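PDB 1XPP: DNA-directed RNA polymerase subunit Rpo11 from Thermoplasma acidophilum, which is a small subunit of the archaeal RNA polymerase, of the Rpb3/Rpb11 dimerisation family, and probably takes part in transcribing DNA into RNA. Local coordinates for residues Ser11-Ile16 / Val25-Tyr30; Arg52-His57 / Gln64-Val69; Glu40-Asp45 / Lys79-Lys84; Asp45-Glu50 / Val69-Pro74. All blocks are in the same frame, centred on the assembly; numbering follows the deposited sequence.

Contact 1 of 4, residues Ser11-Ile16 / Val25-Tyr30; sequences SSLRVI and VEMINY
Ser-12 and Ile-28 exchange two backbone hydrogen bonds, of which Ile-28 N to Ser-12 O, 2.8 Å, is nearly linear at 166°; Arg-14 and Glu-26 form the second such pair. Between and beyond them Leu-13 with Met-27 and Val-15 with Val-25 are non-hydrogen-bonded pairs of the same antiparallel hairpin. Apolar contacts collect on the face these four residues share. Leu-13 and Met-27 run side by side, CB of Leu-13 lying 3.9 Å from SD of Met-27, and CD2 of Leu-13 reaches CZ of Tyr-30 at 4.3 Å. Met-27 folds back about its CB-CG and CG-SD bonds (chi2 -84°, chi3 -65°), which lays its CE over one face of the Tyr-30 ring. The opposite face receives a CH-pi contact from Ser-11, whose CB stands 3.5 Å from the ring centroid, while Ser-12 O lies at the ring edge, 3.2 Å from CE1 of Tyr-30. The hydroxyls of Ser-11 and Tyr-30 both find Gln-95 of the second subunit, and the Arg-14 guanidinium is paired with Glu-99 of the second and fourth subunits. Within the chain, helix 32-42 packs on Met-27 and Tyr-30 through Leu-35, and strand 64-69 continues the sheet beside Val-25.

Contact 2 of 4, residues Arg52-His57 / Gln64-Val69; sequences RYYIKH and QIYVRV
The carbonyl oxygen of Gln-64 takes the shortest polar bond here, 2.8 Å from Tyr-54 N, and also a CA-H...O contact from Tyr-53 CA at 3.5 Å. Gln-64 N returns a bond to Tyr-54 O, and Arg-52 and Tyr-66 make a second reciprocal pair, with Tyr-66 N to Arg-52 O at 3.0 Å and 165°. These are the hydrogen-bonded pairs of an antiparallel hairpin, with Tyr-53 and Ile-65 as the non-hydrogen-bonded pair between them. On the face of Tyr-54 and Tyr-66 the two side chains run alongside one another without stacking: CB of Tyr-66 comes to the edge of the Tyr-54 ring, 3.8 Å from CE1. CG of Tyr-66 is anti to its own N (chi1 167°), and it is CB rather than the ring that meets the Tyr-54 edge. On the other face CB of Tyr-53 meets CG2 of Ile-65 at 4.2 Å, and the Tyr-53 side chain packs on Arg-36 and Val-39 of helix 32-42. Pairing between the segments therefore rests on the four backbone hydrogen bonds, with light apolar contact from the side chains.

Contact 3 of 4, residues Glu40-Asp45 / Lys79-Lys84; sequences EEILKD and KRAVRK
Arg-80 grips Asp-45 in a side-on salt bridge where helix 32-42 and the turn after it meet the long helix 74-105 of the Rpb3/Rpb11 dimerisation fold. NH2 and NE of Arg-80 both go to OD1 of Asp-45, at 2.7 and 2.8 Å, on its syn side but from opposite faces of the carboxylate. That oxygen lies at the guanidinium edge, and the two planes stand 75° apart. With Arg-80 replaced by an alanine, Asp-45 OD1 would probably lose both donors and the turn one of its ties to the long helix. Beside the bridge Ile-42 CG1 presses tightly on CB of Ala-81, 3.5 Å away. The Glu-41 chain, turned about its CB-CG bond (chi2 72°), leans past Ala-81 to set OE2 against CD of Lys-84. Further out, Lys-44 NZ holds OE1 of Glu-41 in a salt bridge at 2.9 Å, and the type I turn from Ile-42 to Asp-45 presents the aspartate. One water links the segments, donating to Glu-41 O at 2.9 Å and accepting from Lys-84 NZ at 2.8 Å.

Contact 4 of 4, residues Asp45-Glu50 / Val69-Pro74; sequences DDQVDE and VKSGKP
Gln-47 meets Ser-71 from CB to OE1. Its CB and CG each lie 3.6 Å from OG of Ser-71, CD is slightly closer, and at the tip OE1 accepts the Ser-71 hydroxyl at 2.7 Å, in the carbonyl plane and on a lone pair. Ser-71 OG sits between its own backbone N and carbonyl carbon (chi1 49°), from where it can reach the amide. A leucine in place of Gln-47 would probably leave the Ser-71 hydroxyl without this acceptor, and free to turn. The Gln-47 backbone is held as well: its O takes Lys-70 N at 2.6 Å, tilted 29° from the carbonyl plane, and its N binds Asp-45 OD2 in an Asx turn. Extended Lys-70 passes Asp-49, whose OD2 lies 3.5 Å from its CG, and ends with NZ on Asp-46 O at 2.6 Å. The Asp-49 carboxylate has its salt bridge with Arg-68, at the classic bulge formed with Glu-50. Loop is thus joined to turn mainly by hydrogen bonds to carbonyl oxygens, and the lysine's charge probably strengthens the one to Asp-46 O.

Overall arrangement
Three of the contacts involve one antiparallel sheet, ordered 12-19, 22-28, 64-69, 48-54. Contact 1 pairs the first two strands and contact 2 the last two; their centres are 12 Å apart, and Val-25 O to Ile-65 N probably bonds one hairpin to the other. Contact 4 continues the second hairpin beyond its bulge, tied to contact 2 through Arg-68. Contact 3 instead joins helices 32-42 and 74-105, about 11 Å from contact 4 between centres, sharing Asp-45 with it. Along the chain contact 1 comes first; contact 3 then encloses contact 4, which encloses contact 2. Contacts 1 and 3 both touch the second subunit, another copy of this protein, on a surface that in the polymerase probably serves pairing with the Rpb3-type partner.

Contact 1 of 4, residues Ser11-Ile16 / Val25-Tyr30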
loop_
_atom_site.group_PDB
_atom_site.type_symbol
_atom_site.label_atom_id
_atom_site.label_comp_id
_atom_site.label_asym_id
_atom_site.label_seq_id
_atom_site.Cartn_x
_atom_site.Cartn_y
_atom_site.Cartn_z
ATOM N N SER D 11 -0.442 4.557 -0.071
ATOM C CA SER D 11 -0.057 4.686 -1.481
ATOM C C SER D 11 1.389 5.143 -1.580
ATOM O O SER D 11 1.921 5.747 -0.641
ATOM C CB SER D 11 -0.969 5.681 -2.162
ATOM O OG SER D 11 -0.835 6.945 -1.556
ATOM N N SER D 12 2.030 4.878 -2.717
ATOM C CA SER D 12 3.356 5.437 -2.961
ATOM C C SER D 12 3.596 5.584 -4.453
ATOM O O SER D 12 2.923 4.927 -5.256
ATOM C CB SER D 12 4.449 4.565 -2.323
ATOM O OG SER D 12 4.505 3.307 -2.949
ATOM N N LEU D 13 4.559 6.412 -4.824
ATOM C CA LEU D 13 4.940 6.520 -6.237
ATOM C C LEU D 13 6.431 6.673 -6.401
ATOM O O LEU D 13 7.129 7.024 -5.429
ATOM C CB LEU D 13 4.194 7.670 -6.912
ATOM C CG LEU D 13 4.194 9.028 -6.200
ATOM C CD1 LEU D 13 5.510 9.783 -6.461
ATOM C CD2 LEU D 13 2.981 9.898 -6.592
ATOM N N ARG D 14 6.900 6.452 -7.632
ATOM C CA ARG D 14 8.343 6.400 -7.911
ATOM C C ARG D 14 8.509 6.735 -9.365
ATOM O O ARG D 14 7.834 6.140 -10.212
ATOM C CB ARG D 14 8.861 4.977 -7.672
ATOM C CG ARG D 14 10.369 4.758 -7.914
ATOM C CD ARG D 14 11.163 5.260 -6.740
ATOM N NE ARG D 14 12.604 5.008 -6.815
ATOM C CZ ARG D 14 13.451 5.674 -7.599
ATOM N NH1 ARG D 14 13.002 6.613 -8.425
ATOM N NH2 ARG D 14 14.758 5.398 -7.550
ATOM N N VAL D 15 9.407 7.654 -9.672
ATOM C CA VAL D 15 9.785 7.905 -11.062
ATOM C C VAL D 15 10.603 6.710 -11.544
ATOM O O VAL D 15 11.580 6.336 -10.905
ATOM C CB VAL D 15 10.610 9.207 -11.221
ATOM C CG1 VAL D 15 11.166 9.328 -12.634
ATOM C CG2 VAL D 15 9.715 10.441 -10.895
ATOM N N ILE D 16 10.216 6.100 -12.663
ATOM C CA ILE D 16 10.952 4.911 -13.109
ATOM C C ILE D 16 11.592 5.030 -14.484
ATOM O O ILE D 16 12.340 4.118 -14.904
ATOM C CB ILE D 16 10.107 3.657 -13.016
ATOM C CG1 ILE D 16 8.898 3.773 -13.950
ATOM C CG2 ILE D 16 9.756 3.360 -11.529
ATOM C CD1 ILE D 16 8.137 2.510 -14.051
ATOM N N VAL D 25 6.001 7.186 -14.235
ATOM C CA VAL D 25 5.877 7.061 -12.807
ATOM C C VAL D 25 5.093 5.804 -12.467
ATOM O O VAL D 25 4.020 5.556 -13.032
ATOM C CB VAL D 25 5.160 8.316 -12.205
ATOM C CG1 VAL D 25 5.120 8.237 -10.702
ATOM C CG2 VAL D 25 5.850 9.575 -12.648
ATOM N N GLU D 26 5.643 5.003 -11.557
ATOM C CA GLU D 26 4.937 3.855 -11.003
ATOM C C GLU D 26 4.101 4.321 -9.815
ATOM O O GLU D 26 4.633 5.020 -8.919
ATOM C CB GLU D 26 5.939 2.776 -10.571
ATOM C CG GLU D 26 5.274 1.423 -10.331
ATOM C CD GLU D 26 6.285 0.325 -10.028
ATOM O OE1 GLU D 26 7.341 0.635 -9.435
ATOM O OE2 GLU D 26 6.006 -0.850 -10.348
ATOM N N MET D 27 2.820 3.962 -9.825
ATOM C CA MET D 27 1.832 4.371 -8.820
ATOM C C MET D 27 1.284 3.156 -8.116
ATOM O O MET D 27 0.623 2.315 -8.742
ATOM C CB MET D 27 0.665 5.106 -9.476
ATOM C CG MET D 27 1.069 6.057 -10.550
ATOM S SD MET D 27 1.529 7.592 -9.773
ATOM C CE MET D 27 0.002 8.233 -9.026
ATOM N N ILE D 28 1.550 3.058 -6.816
ATOM C CA ILE D 28 1.251 1.860 -6.056
ATOM C C ILE D 28 0.148 2.129 -5.029
ATOM O O ILE D 28 0.213 3.106 -4.279
ATOM C CB ILE D 28 2.543 1.321 -5.351
ATOM C CG1 ILE D 28 3.645 1.082 -6.408
ATOM C CG2 ILE D 28 2.203 0.097 -4.530
ATOM C CD1 ILE D 28 4.947 0.523 -5.899
ATOM N N ASN D 29 -0.843 1.238 -4.977
ATOM C CA ASN D 29 -1.982 1.356 -4.048
ATOM C C ASN D 29 -2.868 2.588 -4.161
ATOM O O ASN D 29 -3.418 3.067 -3.164
ATOM C CB ASN D 29 -1.519 1.247 -2.602
ATOM C CG ASN D 29 -0.784 -0.001 -2.351
ATOM O OD1 ASN D 29 -1.115 -1.054 -2.908
ATOM N ND2 ASN D 29 0.241 0.085 -1.512
ATOM N N TYR D 30 -2.996 3.140 -5.361
ATOM C CA TYR D 30 -3.950 4.200 -5.540
ATOM C C TYR D 30 -5.236 3.597 -6.032
ATOM O O TYR D 30 -5.233 2.512 -6.633
ATOM C CB TYR D 30 -3.469 5.250 -6.547
ATOM C CG TYR D 30 -2.321 6.056 -6.028
ATOM C CD1 TYR D 30 -1.021 5.634 -6.246
ATOM C CD2 TYR D 30 -2.547 7.203 -5.267
ATOM C CE1 TYR D 30 0.059 6.352 -5.758
ATOM C CE2 TYR D 30 -1.466 7.956 -4.777
ATOM C CZ TYR D 30 -0.171 7.496 -5.024
ATOM O OH TYR D 30 0.893 8.209 -4.521
#

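Contact 2 of 4, residues Arg52-His57 / Gln64-Val69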
loop_
_atom_site.group_PDB
_atom_site.type_symbol
_atom_site.label_atom_id
_atom_site.label_comp_id
_atom_site.label_asym_id
_atom_site.label_seq_id
_atom_site.Cartn_x
_atom_site.Cartn_y
_atom_site.Cartn_z
ATOM N N ARG D 52 -0.811 8.887 -20.605
ATOM C CA ARG D 52 -1.430 7.574 -20.611
ATOM C C ARG D 52 -1.354 6.961 -19.235
ATOM O O ARG D 52 -0.359 7.127 -18.531
ATOM C CB ARG D 52 -0.674 6.644 -21.550
ATOM C CG ARG D 52 -0.506 7.166 -22.973
ATOM C CD ARG D 52 -1.709 6.782 -23.823
ATOM N NE ARG D 52 -2.014 5.365 -23.668
ATOM C CZ ARG D 52 -2.852 4.677 -24.437
ATOM N NH1 ARG D 52 -3.477 5.273 -25.449
ATOM N NH2 ARG D 52 -3.054 3.382 -24.199
ATOM N N TYR D 53 -2.390 6.229 -18.858
ATOM C CA TYR D 53 -2.264 5.333 -17.719
ATOM C C TYR D 53 -2.215 3.913 -18.214
ATOM O O TYR D 53 -2.809 3.583 -19.263
ATOM C CB TYR D 53 -3.424 5.488 -16.731
ATOM C CG TYR D 53 -4.803 5.277 -17.314
ATOM C CD1 TYR D 53 -5.346 3.979 -17.435
ATOM C CD2 TYR D 53 -5.566 6.360 -17.722
ATOM C CE1 TYR D 53 -6.620 3.794 -17.973
ATOM C CE2 TYR D 53 -6.838 6.184 -18.234
ATOM C CZ TYR D 53 -7.356 4.903 -18.363
ATOM O OH TYR D 53 -8.628 4.761 -18.891
ATOM N N TYR D 54 -1.558 3.083 -17.417
ATOM C CA TYR D 54 -1.468 1.645 -17.677
ATOM C C TYR D 54 -1.865 0.959 -16.398
ATOM O O TYR D 54 -1.154 1.008 -15.385
ATOM C CB TYR D 54 -0.076 1.229 -18.100
ATOM C CG TYR D 54 0.441 2.039 -19.265
ATOM C CD1 TYR D 54 1.155 3.235 -19.062
ATOM C CD2 TYR D 54 0.181 1.635 -20.573
ATOM C CE1 TYR D 54 1.648 3.975 -20.156
ATOM C CE2 TYR D 54 0.651 2.364 -21.643
ATOM C CZ TYR D 54 1.375 3.518 -21.435
ATOM O OH TYR D 54 1.812 4.183 -22.555
ATOM N N ILE D 55 -3.034 0.331 -16.428
ATOM C CA ILE D 55 -3.514 -0.307 -15.227
ATOM C C ILE D 55 -3.721 -1.778 -15.502
ATOM O O ILE D 55 -3.043 -2.623 -14.901
ATOM C CB ILE D 55 -4.789 0.362 -14.716
ATOM C CG1 ILE D 55 -4.477 1.785 -14.275
ATOM C CG2 ILE D 55 -5.383 -0.435 -13.550
ATOM C CD1 ILE D 55 -5.701 2.678 -14.081
ATOM N N LYS D 56 -4.667 -2.093 -16.382
ATOM C CA LYS D 56 -4.807 -3.512 -16.740
ATOM C C LYS D 56 -4.089 -3.956 -18.002
ATOM O O LYS D 56 -3.906 -5.161 -18.230
ATOM C CB LYS D 56 -6.245 -3.986 -16.719
ATOM C CG LYS D 56 -7.263 -3.041 -17.238
ATOM C CD LYS D 56 -8.457 -3.091 -16.293
ATOM C CE LYS D 56 -8.138 -2.374 -14.980
ATOM N NZ LYS D 56 -8.936 -2.877 -13.819
ATOM N N HIS D 57 -3.643 -3.008 -18.813
ATOM C CA HIS D 57 -2.860 -3.362 -19.987
ATOM C C HIS D 57 -1.644 -2.456 -20.055
ATOM O O HIS D 57 -1.774 -1.260 -19.787
ATOM C CB HIS D 57 -3.702 -3.190 -21.263
ATOM C CG HIS D 57 -5.055 -3.804 -21.163
ATOM N ND1 HIS D 57 -5.243 -5.163 -21.048
ATOM C CD2 HIS D 57 -6.289 -3.245 -21.102
ATOM C CE1 HIS D 57 -6.538 -5.418 -20.933
ATOM N NE2 HIS D 57 -7.191 -4.271 -20.966
ATOM N N GLN D 64 1.252 2.322 -13.966
ATOM C CA GLN D 64 2.199 3.338 -14.355
ATOM C C GLN D 64 1.458 4.438 -15.104
ATOM O O GLN D 64 0.380 4.219 -15.693
ATOM C CB GLN D 64 3.242 2.757 -15.288
ATOM C CG GLN D 64 4.294 1.868 -14.604
ATOM C CD GLN D 64 5.239 1.209 -15.581
ATOM O OE1 GLN D 64 5.705 1.842 -16.521
ATOM N NE2 GLN D 64 5.574 -0.062 -15.319
ATOM N N ILE D 65 2.000 5.651 -15.010
ATOM C CA ILE D 65 1.573 6.726 -15.890
ATOM C C ILE D 65 2.770 7.251 -16.669
ATOM O O ILE D 65 3.894 7.247 -16.173
ATOM C CB ILE D 65 0.831 7.882 -15.127
ATOM C CG1 ILE D 65 1.747 8.587 -14.131
ATOM C CG2 ILE D 65 -0.411 7.375 -14.443
ATOM C CD1 ILE D 65 1.210 9.946 -13.672
ATOM N N TYR D 66 2.508 7.649 -17.923
ATOM C CA TYR D 66 3.512 8.142 -18.843
ATOM C C TYR D 66 3.032 9.499 -19.385
ATOM O O TYR D 66 1.879 9.637 -19.806
ATOM C CB TYR D 66 3.611 7.185 -20.032
ATOM C CG TYR D 66 4.387 7.731 -21.205
ATOM C CD1 TYR D 66 5.749 8.044 -21.086
ATOM C CD2 TYR D 66 3.758 7.970 -22.403
ATOM C CE1 TYR D 66 6.456 8.541 -22.185
ATOM C CE2 TYR D 66 4.456 8.465 -23.496
ATOM C CZ TYR D 66 5.787 8.736 -23.371
ATOM O OH TYR D 66 6.459 9.245 -24.460
ATOM N N VAL D 67 3.926 10.477 -19.364
ATOM C CA VAL D 67 3.585 11.813 -19.843
ATOM C C VAL D 67 4.713 12.288 -20.742
ATOM O O VAL D 67 5.879 12.221 -20.354
ATOM C CB VAL D 67 3.426 12.821 -18.648
ATOM C CG1 VAL D 67 3.070 14.208 -19.148
ATOM C CG2 VAL D 67 2.355 12.337 -17.650
ATOM N N ARG D 68 4.347 12.750 -21.925
ATOM C CA ARG D 68 5.291 13.447 -22.807
ATOM C C ARG D 68 4.763 14.845 -23.124
ATOM O O ARG D 68 3.611 15.012 -23.457
ATOM C CB ARG D 68 5.522 12.674 -24.099
ATOM C CG ARG D 68 6.526 13.357 -25.064
ATOM C CD ARG D 68 6.842 12.467 -26.277
ATOM N NE ARG D 68 5.662 11.774 -26.781
ATOM C CZ ARG D 68 4.960 12.145 -27.848
ATOM N NH1 ARG D 68 5.320 13.207 -28.557
ATOM N NH2 ARG D 68 3.896 11.443 -28.218
ATOM N N VAL D 69 5.657 15.828 -23.046
ATOM C CA VAL D 69 5.295 17.236 -23.264
ATOM C C VAL D 69 5.844 17.784 -24.604
ATOM O O VAL D 69 6.897 17.320 -25.080
ATOM C CB VAL D 69 5.774 18.106 -22.055
ATOM C CG1 VAL D 69 5.019 17.683 -20.752
ATOM C CG2 VAL D 69 7.258 18.027 -21.834
#

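Contact 3 of 4, residues Glu40-Asp45 / Lys79-Lys84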
loop_
_atom_site.group_PDB
_atom_site.type_symbol
_atom_site.label_atom_id
_atom_site.label_comp_id
_atom_site.label_asym_id
_atom_site.label_seq_id
_atom_site.Cartn_x
_atom_site.Cartn_y
_atom_site.Cartn_z
ATOM N N GLU D 40 -6.790 12.275 -17.239
ATOM C CA GLU D 40 -7.806 13.140 -17.882
ATOM C C GLU D 40 -7.438 14.618 -17.688
ATOM O O GLU D 40 -7.461 15.427 -18.629
ATOM C CB GLU D 40 -9.195 12.853 -17.327
ATOM C CG GLU D 40 -10.326 13.583 -18.052
ATOM C CD GLU D 40 -11.662 13.533 -17.305
ATOM O OE1 GLU D 40 -12.575 14.332 -17.621
ATOM O OE2 GLU D 40 -11.811 12.710 -16.392
ATOM N N GLU D 41 -7.022 14.951 -16.477
ATOM C CA GLU D 41 -6.607 16.317 -16.217
ATOM C C GLU D 41 -5.339 16.727 -16.979
ATOM O O GLU D 41 -5.273 17.830 -17.560
ATOM C CB GLU D 41 -6.471 16.551 -14.705
ATOM C CG GLU D 41 -6.284 18.034 -14.338
ATOM C CD GLU D 41 -7.548 18.871 -14.521
ATOM O OE1 GLU D 41 -8.612 18.333 -14.861
ATOM O OE2 GLU D 41 -7.463 20.102 -14.330
ATOM N N ILE D 42 -4.322 15.867 -16.996
ATOM C CA ILE D 42 -3.065 16.215 -17.664
ATOM C C ILE D 42 -3.323 16.410 -19.165
ATOM O O ILE D 42 -2.672 17.237 -19.791
ATOM C CB ILE D 42 -2.003 15.112 -17.475
ATOM C CG1 ILE D 42 -1.559 15.016 -16.013
ATOM C CG2 ILE D 42 -0.788 15.359 -18.366
ATOM C CD1 ILE D 42 -0.943 13.653 -15.632
ATOM N N LEU D 43 -4.235 15.619 -19.724
ATOM C CA LEU D 43 -4.586 15.741 -21.150
ATOM C C LEU D 43 -5.235 17.075 -21.547
ATOM O O LEU D 43 -5.323 17.368 -22.747
ATOM C CB LEU D 43 -5.491 14.588 -21.559
ATOM C CG LEU D 43 -4.840 13.216 -21.790
ATOM C CD1 LEU D 43 -5.887 12.115 -21.873
ATOM C CD2 LEU D 43 -3.968 13.225 -23.033
ATOM N N LYS D 44 -5.675 17.872 -20.569
ATOM C CA LYS D 44 -6.289 19.190 -20.845
ATOM C C LYS D 44 -5.215 20.255 -21.061
ATOM O O LYS D 44 -5.497 21.358 -21.546
ATOM C CB LYS D 44 -7.184 19.615 -19.693
ATOM C CG LYS D 44 -8.403 18.747 -19.464
ATOM C CD LYS D 44 -9.152 19.264 -18.263
ATOM C CE LYS D 44 -10.222 18.326 -17.830
ATOM N NZ LYS D 44 -10.859 18.835 -16.588
ATOM N N ASP D 45 -3.983 19.920 -20.704
ATOM C CA ASP D 45 -2.839 20.839 -20.745
ATOM C C ASP D 45 -2.316 20.988 -22.180
ATOM O O ASP D 45 -1.965 20.000 -22.830
ATOM C CB ASP D 45 -1.754 20.265 -19.838
ATOM C CG ASP D 45 -0.560 21.189 -19.635
ATOM O OD1 ASP D 45 0.088 21.014 -18.610
ATOM O OD2 ASP D 45 -0.235 22.058 -20.475
ATOM N N LYS D 79 2.606 18.144 -12.060
ATOM C CA LYS D 79 2.343 19.075 -10.951
ATOM C C LYS D 79 1.146 19.984 -11.257
ATOM O O LYS D 79 0.270 20.156 -10.390
ATOM C CB LYS D 79 3.568 19.932 -10.614
ATOM C CG LYS D 79 3.316 20.842 -9.387
ATOM C CD LYS D 79 4.540 21.640 -8.974
ATOM C CE LYS D 79 4.177 22.536 -7.776
ATOM N NZ LYS D 79 5.343 23.437 -7.497
ATOM N N ARG D 80 1.102 20.592 -12.442
ATOM C CA ARG D 80 -0.031 21.483 -12.787
ATOM C C ARG D 80 -1.366 20.785 -12.593
ATOM O O ARG D 80 -2.340 21.350 -12.023
ATOM C CB ARG D 80 0.097 22.030 -14.225
ATOM C CG ARG D 80 1.301 23.011 -14.365
ATOM C CD ARG D 80 1.331 23.687 -15.756
ATOM N NE ARG D 80 1.504 22.786 -16.904
ATOM C CZ ARG D 80 2.691 22.446 -17.402
ATOM N NH1 ARG D 80 3.821 22.869 -16.833
ATOM N NH2 ARG D 80 2.735 21.641 -18.472
ATOM N N ALA D 81 -1.436 19.539 -13.073
ATOM C CA ALA D 81 -2.684 18.792 -12.984
ATOM C C ALA D 81 -3.081 18.449 -11.569
ATOM O O ALA D 81 -4.274 18.550 -11.225
ATOM C CB ALA D 81 -2.609 17.516 -13.810
ATOM N N VAL D 82 -2.118 17.983 -10.759
ATOM C CA VAL D 82 -2.389 17.640 -9.351
ATOM C C VAL D 82 -2.879 18.895 -8.623
ATOM O O VAL D 82 -3.869 18.844 -7.893
ATOM C CB VAL D 82 -1.152 17.071 -8.635
ATOM C CG1 VAL D 82 -1.425 16.867 -7.181
ATOM C CG2 VAL D 82 -0.764 15.737 -9.299
ATOM N N ARG D 83 -2.199 20.004 -8.840
ATOM C CA ARG D 83 -2.605 21.241 -8.130
ATOM C C ARG D 83 -3.994 21.695 -8.606
ATOM O O ARG D 83 -4.795 22.208 -7.784
ATOM C CB ARG D 83 -1.559 22.357 -8.277
ATOM C CG ARG D 83 -0.142 21.975 -7.771
ATOM C CD ARG D 83 -0.003 21.811 -6.230
ATOM N NE ARG D 83 1.138 20.954 -5.856
ATOM C CZ ARG D 83 1.752 20.994 -4.675
ATOM N NH1 ARG D 83 1.363 21.886 -3.762
ATOM N NH2 ARG D 83 2.757 20.159 -4.408
ATOM N N LYS D 84 -4.304 21.560 -9.898
ATOM C CA LYS D 84 -5.664 21.921 -10.362
ATOM C C LYS D 84 -6.701 21.043 -9.677
ATOM O O LYS D 84 -7.749 21.529 -9.230
ATOM C CB LYS D 84 -5.792 21.769 -11.880
ATOM C CG LYS D 84 -5.086 22.836 -12.684
ATOM C CD LYS D 84 -5.534 22.735 -14.135
ATOM C CE LYS D 84 -4.396 22.951 -15.112
ATOM N NZ LYS D 84 -4.769 22.490 -16.503
HETATM O O HOH W 1 -3.625 19.891 -16.472
#

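Contact 4 of 4, residues Asp45-Glu50 / Val69-Pro74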
loop_
_atom_site.group_PDB
_atom_site.type_symbol
_atom_site.label_atom_id
_atom_site.label_comp_id
_atom_site.label_asym_id
_atom_site.label_seq_id
_atom_site.Cartn_x
_atom_site.Cartn_y
_atom_site.Cartn_z
ATOM N N ASP D 45 -3.983 19.920 -20.704
ATOM C CA ASP D 45 -2.839 20.839 -20.745
ATOM C C ASP D 45 -2.316 20.988 -22.180
ATOM O O ASP D 45 -1.965 20.000 -22.830
ATOM C CB ASP D 45 -1.754 20.265 -19.838
ATOM C CG ASP D 45 -0.560 21.189 -19.635
ATOM O OD1 ASP D 45 0.088 21.014 -18.610
ATOM O OD2 ASP D 45 -0.235 22.058 -20.475
ATOM N N ASP D 46 -2.258 22.216 -22.682
ATOM C CA ASP D 46 -1.817 22.419 -24.075
ATOM C C ASP D 46 -0.322 22.142 -24.308
ATOM O O ASP D 46 0.128 22.069 -25.457
ATOM C CB ASP D 46 -2.201 23.821 -24.571
ATOM C CG ASP D 46 -1.410 24.909 -23.893
ATOM O OD1 ASP D 46 -0.558 25.511 -24.576
ATOM O OD2 ASP D 46 -1.610 25.149 -22.679
ATOM N N GLN D 47 0.449 21.983 -23.240
ATOM C CA GLN D 47 1.866 21.682 -23.360
ATOM C C GLN D 47 2.114 20.177 -23.422
ATOM O O GLN D 47 3.262 19.744 -23.597
ATOM C CB GLN D 47 2.662 22.281 -22.194
ATOM C CG GLN D 47 2.515 23.811 -22.053
ATOM C CD GLN D 47 3.623 24.407 -21.257
ATOM O OE1 GLN D 47 4.756 24.498 -21.739
ATOM N NE2 GLN D 47 3.326 24.824 -20.020
ATOM N N VAL D 48 1.040 19.401 -23.256
ATOM C CA VAL D 48 1.146 17.935 -23.175
ATOM C C VAL D 48 0.905 17.293 -24.531
ATOM O O VAL D 48 -0.088 17.586 -25.211
ATOM C CB VAL D 48 0.192 17.353 -22.094
ATOM C CG1 VAL D 48 0.089 15.812 -22.197
ATOM C CG2 VAL D 48 0.713 17.730 -20.753
ATOM N N ASP D 49 1.830 16.404 -24.883
ATOM C CA ASP D 49 1.839 15.672 -26.137
ATOM C C ASP D 49 1.089 14.343 -25.983
ATOM O O ASP D 49 0.236 13.995 -26.799
ATOM C CB ASP D 49 3.311 15.429 -26.489
ATOM C CG ASP D 49 3.602 15.537 -27.941
ATOM O OD1 ASP D 49 3.118 14.681 -28.714
ATOM O OD2 ASP D 49 4.388 16.444 -28.298
ATOM N N GLU D 50 1.403 13.602 -24.923
ATOM C CA GLU D 50 0.704 12.364 -24.639
ATOM C C GLU D 50 0.659 12.168 -23.141
ATOM O O GLU D 50 1.576 12.551 -22.440
ATOM C CB GLU D 50 1.418 11.163 -25.276
ATOM C CG GLU D 50 0.729 10.626 -26.542
ATOM C CD GLU D 50 1.561 9.583 -27.254
ATOM O OE1 GLU D 50 1.727 9.700 -28.494
ATOM O OE2 GLU D 50 2.062 8.657 -26.571
ATOM N N VAL D 69 5.657 15.828 -23.046
ATOM C CA VAL D 69 5.295 17.236 -23.264
ATOM C C VAL D 69 5.844 17.784 -24.604
ATOM O O VAL D 69 6.897 17.320 -25.080
ATOM C CB VAL D 69 5.774 18.106 -22.055
ATOM C CG1 VAL D 69 5.019 17.683 -20.752
ATOM C CG2 VAL D 69 7.258 18.027 -21.834
ATOM N N LYS D 70 5.108 18.726 -25.201
ATOM C CA LYS D 70 5.647 19.554 -26.319
ATOM C C LYS D 70 6.640 20.601 -25.807
ATOM O O LYS D 70 7.577 20.983 -26.522
ATOM C CB LYS D 70 4.558 20.339 -27.054
ATOM C CG LYS D 70 3.270 19.633 -27.387
ATOM C CD LYS D 70 2.180 20.661 -27.704
ATOM C CE LYS D 70 0.882 19.993 -28.068
ATOM N NZ LYS D 70 -0.293 20.871 -27.753
ATOM N N SER D 71 6.406 21.113 -24.602
ATOM C CA SER D 71 7.251 22.160 -24.022
ATOM C C SER D 71 7.273 22.051 -22.513
ATOM O O SER D 71 6.424 21.382 -21.925
ATOM C CB SER D 71 6.753 23.546 -24.446
ATOM O OG SER D 71 5.354 23.659 -24.236
ATOM N N GLY D 72 8.256 22.699 -21.896
ATOM C CA GLY D 72 8.502 22.595 -20.467
ATOM C C GLY D 72 8.947 21.207 -20.058
ATOM O O GLY D 72 9.434 20.431 -20.889
ATOM N N LYS D 73 8.763 20.897 -18.781
ATOM C CA LYS D 73 9.219 19.646 -18.194
ATOM C C LYS D 73 8.017 18.742 -17.975
ATOM O O LYS D 73 6.937 19.226 -17.696
ATOM C CB LYS D 73 9.937 19.915 -16.884
ATOM C CG LYS D 73 11.306 20.621 -17.052
ATOM C CD LYS D 73 11.925 21.016 -15.729
ATOM C CE LYS D 73 13.437 21.281 -15.858
ATOM N NZ LYS D 73 13.861 21.951 -17.140
ATOM N N PRO D 74 8.191 17.416 -18.151
ATOM C CA PRO D 74 7.045 16.530 -17.932
ATOM C C PRO D 74 6.597 16.492 -16.458
ATOM O O PRO D 74 5.409 16.391 -16.204
ATOM C CB PRO D 74 7.571 15.166 -18.381
ATOM C CG PRO D 74 9.038 15.247 -18.172
ATOM C CD PRO D 74 9.392 16.670 -18.576
#